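Local coordinates for PILI retraction protein PILT (PDB 5FL3) that binds ADP in a P-loop site and probably hydrolyses ATP to power the retraction of pili, at residues I112-F115 against E116-G119; L332-L335 against Y336-L340. All blocks are in the same frame, centred on the assembly; numbering follows the deposited sequence.

Interaction 1: residues I112-F115 against E116-G119; sequences IPSF and EALG. With ADP (adenosine-5'-diphosphate), chain B.
The backbone N of L118 is drawn toward two carbonyls one residue apart: it donates to S114 O at 3.0 Å and, weakly and at a poorer angle, to F115 O at 3.1 Å. These bonds close the short helix 115-118, a single turn with an N-cap at one end and a Schellman motif at the other, set against the nucleotide. S114 is the N-cap residue. Its OG sits between the backbone N and the carbonyl carbon (chi1 70°), which swings it back over the helix start to accept from A117 N at 2.9 Å in a nearly straight bond (168°). With an alanine here the hydroxyl is gone, so A117 N would probably be left without its cap and the first turn would be less firmly fixed. At the far end G119, with positive phi, ends the helix, its N bonding back to E116 O at 3.1 Å.

The apolar flank comes from P113, whose CB lies against L118 CD2 at 3.5 Å, the two side chains running at a slant to each other. A117 CB adds a looser contact to the same proline CB at 4.2 Å. L118 also leans on T148 and A152 of helix 146-160. F115 turns away from the segment that follows it, its side chain packing on A152 and on M125 of helix 122-130. The E116 side chain bends at chi2, and its OE2 forms a salt bridge with NE of R122, tying the outer side of the turn to that same helix.

L118 meets the ligand at two places: its CD2 lies 3.6 Å from the exocyclic amine N6 of ADP, and its O accepts a hydrogen bond from that N6 at 2.6 Å.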
loop_
_atom_site.group_PDB
_atom_site.type_symbol
_atom_site.label_atom_id
_atom_site.label_comp_id
_atom_site.label_asym_id
_atom_site.label_seq_id
_atom_site.Cartn_x
_atom_site.Cartn_y
_atom_site.Cartn_z
ATOM N N ILE A 112 -9.184 2.339 -10.394
ATOM C CA ILE A 112 -8.223 3.109 -9.637
ATOM C C ILE A 112 -8.792 4.432 -9.180
ATOM O O ILE A 112 -9.145 5.276 -9.996
ATOM C CB ILE A 112 -6.958 3.388 -10.448
ATOM C CG1 ILE A 112 -6.208 2.079 -10.707
ATOM C CG2 ILE A 112 -6.077 4.420 -9.724
ATOM C CD1 ILE A 112 -5.053 2.232 -11.674
ATOM N N PRO A 113 -8.862 4.620 -7.860
ATOM C CA PRO A 113 -9.409 5.844 -7.279
ATOM C C PRO A 113 -8.583 7.061 -7.683
ATOM O O PRO A 113 -7.379 6.926 -7.906
ATOM C CB PRO A 113 -9.311 5.581 -5.770
ATOM C CG PRO A 113 -9.187 4.086 -5.637
ATOM C CD PRO A 113 -8.408 3.669 -6.827
ATOM N N SER A 114 -9.219 8.223 -7.783
ATOM C CA SER A 114 -8.498 9.465 -8.025
ATOM C C SER A 114 -7.761 9.950 -6.778
ATOM O O SER A 114 -8.106 9.562 -5.658
ATOM C CB SER A 114 -9.461 10.545 -8.471
ATOM O OG SER A 114 -10.279 10.905 -7.383
ATOM N N PHE A 115 -6.774 10.817 -6.976
ATOM C CA PHE A 115 -6.055 11.420 -5.866
ATOM C C PHE A 115 -7.045 12.036 -4.911
ATOM O O PHE A 115 -6.921 11.907 -3.685
ATOM C CB PHE A 115 -5.082 12.493 -6.346
ATOM C CG PHE A 115 -3.930 11.957 -7.132
ATOM C CD1 PHE A 115 -3.271 10.809 -6.723
ATOM C CD2 PHE A 115 -3.513 12.593 -8.293
ATOM C CE1 PHE A 115 -2.203 10.313 -7.454
ATOM C CE2 PHE A 115 -2.451 12.106 -9.029
ATOM C CZ PHE A 115 -1.794 10.969 -8.617
ATOM N N GLU A 116 -8.046 12.697 -5.489
ATOM C CA GLU A 116 -9.017 13.437 -4.690
ATOM C C GLU A 116 -9.864 12.484 -3.871
ATOM O O GLU A 116 -10.067 12.721 -2.685
ATOM C CB GLU A 116 -9.901 14.323 -5.574
ATOM C CG GLU A 116 -9.197 15.586 -6.093
ATOM C CD GLU A 116 -8.369 15.335 -7.341
ATOM O OE1 GLU A 116 -8.597 14.316 -8.024
ATOM O OE2 GLU A 116 -7.488 16.160 -7.645
ATOM N N ALA A 117 -10.347 11.412 -4.502
ATOM C CA ALA A 117 -10.998 10.316 -3.782
ATOM C C ALA A 117 -10.161 9.799 -2.602
ATOM O O ALA A 117 -10.697 9.493 -1.545
ATOM C CB ALA A 117 -11.303 9.179 -4.726
ATOM N N LEU A 118 -8.847 9.720 -2.783
ATOM C CA LEU A 118 -7.973 9.135 -1.767
ATOM C C LEU A 118 -7.578 10.126 -0.689
ATOM O O LEU A 118 -6.960 9.746 0.304
ATOM C CB LEU A 118 -6.706 8.558 -2.417
ATOM C CG LEU A 118 -7.003 7.412 -3.382
ATOM C CD1 LEU A 118 -5.723 6.799 -3.938
ATOM C CD2 LEU A 118 -7.882 6.374 -2.692
ATOM N N GLY A 119 -7.924 11.396 -0.886
ATOM C CA GLY A 119 -7.466 12.447 -0.002
ATOM C C GLY A 119 -5.975 12.709 -0.091
ATOM O O GLY A 119 -5.349 13.054 0.913
HETATM P PB ADP B . -2.027 -1.272 2.508
HETATM O O1B ADP B . -2.305 -2.606 3.185
HETATM O O2B ADP B . -1.359 -0.254 3.408
HETATM O O3B ADP B . -1.376 -1.379 1.148
HETATM P PA ADP B . -4.473 -0.879 0.978
HETATM O O1A ADP B . -4.554 -2.378 0.746
HETATM O O2A ADP B . -4.226 0.083 -0.180
HETATM O O3A ADP B . -3.469 -0.607 2.223
HETATM O "O5'" ADP B . -5.844 -0.384 1.666
HETATM C "C5'" ADP B . -6.622 -1.197 2.546
HETATM C "C4'" ADP B . -8.076 -0.736 2.403
HETATM O "O4'" ADP B . -8.167 0.677 2.614
HETATM C "C3'" ADP B . -8.645 -1.027 1.021
HETATM O "O3'" ADP B . -9.888 -1.699 1.229
HETATM C "C2'" ADP B . -8.836 0.336 0.361
HETATM O "O2'" ADP B . -10.064 0.440 -0.367
HETATM C "C1'" ADP B . -8.842 1.322 1.521
HETATM N N9 ADP B . -8.159 2.609 1.190
HETATM C C8 ADP B . -6.984 2.734 0.532
HETATM N N7 ADP B . -6.615 4.035 0.392
HETATM C C5 ADP B . -7.581 4.782 0.972
HETATM C C6 ADP B . -7.825 6.229 1.182
HETATM N N6 ADP B . -6.929 7.136 0.732
HETATM N N1 ADP B . -8.965 6.595 1.848
HETATM C C2 ADP B . -9.854 5.687 2.304
HETATM N N3 ADP B . -9.693 4.355 2.150
HETATM C C4 ADP B . -8.600 3.845 1.502
#

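Interaction 2: residues L332-L335 against Y336-L340; sequences LVEL and YTEGL
L335 and L340 cross obliquely at the end of helix 328-337, CD2 of L335 reaching CD1 of L340 at 3.7 Å. L335 CG lies anti to its carbonyl carbon (chi1 -75°), and from there the side chain also packs on V288 of strand 287-295 and on I341. On the solvent side E334 and E338, one helical turn apart, run side by side and point the same way, their carboxylate planes only 30° from parallel. CG of E334 stands anti to the backbone N, and E338 OE1 comes alongside it at 3.6 Å. The two acids bring OE2 of E334 and OE1 of E338 to 4.1 Å, a like-charge approach that probably costs some energy, though both residues are exposed and water may screen it. V333 and T337 meet more loosely and at an angle, methyl CG1 against methyl CG2 at 4.1 Å; both also touch helix 353-361, V333 at F356 and T337 at L360. The Y336 side chain packs on L343 and on L360 of helix 353-361.

Under these side chains the helical bonds run Y336 N to L332 O (2.7 Å) and T337 N to V333 O (2.8 Å), then fade to a weak one from E338 N to E334 O. G339, with positive phi, breaks the helix. L340 N then reaches back five residues to L335 O at 2.9 Å, while G339 N binds Y336 O. This pair of bonds, with leucines touching across the turn, makes a Schellman motif with its characteristic hydrophobic contact, here closing helix 328-337.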
loop_
_atom_site.group_PDB
_atom_site.type_symbol
_atom_site.label_atom_id
_atom_site.label_comp_id
_atom_site.label_asym_id
_atom_site.label_seq_id
_atom_site.Cartn_x
_atom_site.Cartn_y
_atom_site.Cartn_z
ATOM N N LEU A 332 -3.801 16.213 11.246
ATOM C CA LEU A 332 -4.865 15.728 12.137
ATOM C C LEU A 332 -5.724 16.878 12.654
ATOM O O LEU A 332 -6.955 16.810 12.612
ATOM C CB LEU A 332 -4.282 14.955 13.315
ATOM C CG LEU A 332 -3.841 13.517 13.036
ATOM C CD1 LEU A 332 -3.084 12.943 14.227
ATOM C CD2 LEU A 332 -5.026 12.616 12.657
ATOM N N VAL A 333 -5.058 17.918 13.154
ATOM C CA VAL A 333 -5.694 19.198 13.447
ATOM C C VAL A 333 -6.634 19.604 12.310
ATOM O O VAL A 333 -7.824 19.856 12.528
ATOM C CB VAL A 333 -4.638 20.304 13.669
ATOM C CG1 VAL A 333 -5.223 21.664 13.380
ATOM C CG2 VAL A 333 -4.075 20.234 15.084
ATOM N N GLU A 334 -6.095 19.623 11.094
ATOM C CA GLU A 334 -6.850 20.010 9.908
ATOM C C GLU A 334 -8.046 19.085 9.661
ATOM O O GLU A 334 -9.103 19.527 9.226
ATOM C CB GLU A 334 -5.916 20.032 8.692
ATOM C CG GLU A 334 -6.565 20.506 7.407
ATOM C CD GLU A 334 -5.574 20.634 6.255
ATOM O OE1 GLU A 334 -4.346 20.496 6.487
ATOM O OE2 GLU A 334 -6.030 20.870 5.111
ATOM N N LEU A 335 -7.879 17.798 9.946
ATOM C CA LEU A 335 -8.969 16.837 9.770
ATOM C C LEU A 335 -10.015 16.987 10.872
ATOM O O LEU A 335 -11.218 16.926 10.603
ATOM C CB LEU A 335 -8.430 15.392 9.728
ATOM C CG LEU A 335 -7.726 15.000 8.418
ATOM C CD1 LEU A 335 -6.828 13.786 8.599
ATOM C CD2 LEU A 335 -8.743 14.769 7.291
ATOM N N TYR A 336 -9.547 17.178 12.107
ATOM C CA TYR A 336 -10.441 17.382 13.244
ATOM C C TYR A 336 -11.272 18.658 13.097
ATOM O O TYR A 336 -12.505 18.584 13.136
ATOM C CB TYR A 336 -9.678 17.434 14.563
ATOM C CG TYR A 336 -10.605 17.709 15.713
ATOM C CD1 TYR A 336 -11.598 16.799 16.048
ATOM C CD2 TYR A 336 -10.528 18.892 16.437
ATOM C CE1 TYR A 336 -12.471 17.039 17.085
ATOM C CE2 TYR A 336 -11.398 19.142 17.488
ATOM C CZ TYR A 336 -12.372 18.210 17.807
ATOM O OH TYR A 336 -13.260 18.437 18.844
ATOM N N THR A 337 -10.619 19.810 12.916
ATOM C CA THR A 337 -11.360 21.068 12.796
ATOM C C THR A 337 -12.366 21.020 11.663
ATOM O O THR A 337 -13.430 21.644 11.760
ATOM C CB THR A 337 -10.469 22.293 12.548
ATOM O OG1 THR A 337 -10.055 22.311 11.176
ATOM C CG2 THR A 337 -9.278 22.324 13.493
ATOM N N GLU A 338 -12.046 20.280 10.602
ATOM C CA GLU A 338 -12.953 20.151 9.457
ATOM C C GLU A 338 -14.023 19.117 9.676
ATOM O O GLU A 338 -14.860 18.894 8.810
ATOM C CB GLU A 338 -12.186 19.796 8.203
ATOM C CG GLU A 338 -11.499 20.974 7.591
ATOM C CD GLU A 338 -10.909 20.629 6.258
ATOM O OE1 GLU A 338 -9.871 19.928 6.247
ATOM O OE2 GLU A 338 -11.495 21.044 5.229
ATOM N N GLY A 339 -13.979 18.462 10.825
ATOM C CA GLY A 339 -15.034 17.542 11.197
ATOM C C GLY A 339 -15.024 16.246 10.416
ATOM O O GLY A 339 -16.076 15.652 10.192
ATOM N N LEU A 340 -13.836 15.799 10.011
ATOM C CA LEU A 340 -13.701 14.529 9.297
ATOM C C LEU A 340 -13.313 13.386 10.249
ATOM O O LEU A 340 -13.528 12.210 9.945
ATOM C CB LEU A 340 -12.683 14.668 8.169
ATOM C CG LEU A 340 -13.165 15.498 6.970
ATOM C CD1 LEU A 340 -12.008 15.843 6.022
ATOM C CD2 LEU A 340 -14.269 14.764 6.227
#

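Overall arrangement
Interactions 1 and 2 both end a helix with a glycine of positive phi in a Schellman motif, but at different distances from the nucleotide. Segment 112-119 supplies L118 to the ADP pocket, whereas the side chain of L335 lies about 10 Å from the ADP and about 12 Å from the side chain of L118. The two contacts do not touch: their centres are 19 Å apart and their nearest atoms about 7 Å. Strand 287-295 links interaction 2 to the site indirectly, since L332 and L335 pack on its A290 and V288 while R287 and L289 of the same strand line the pocket. The L340 side chain stays about 10 Å from that of R287.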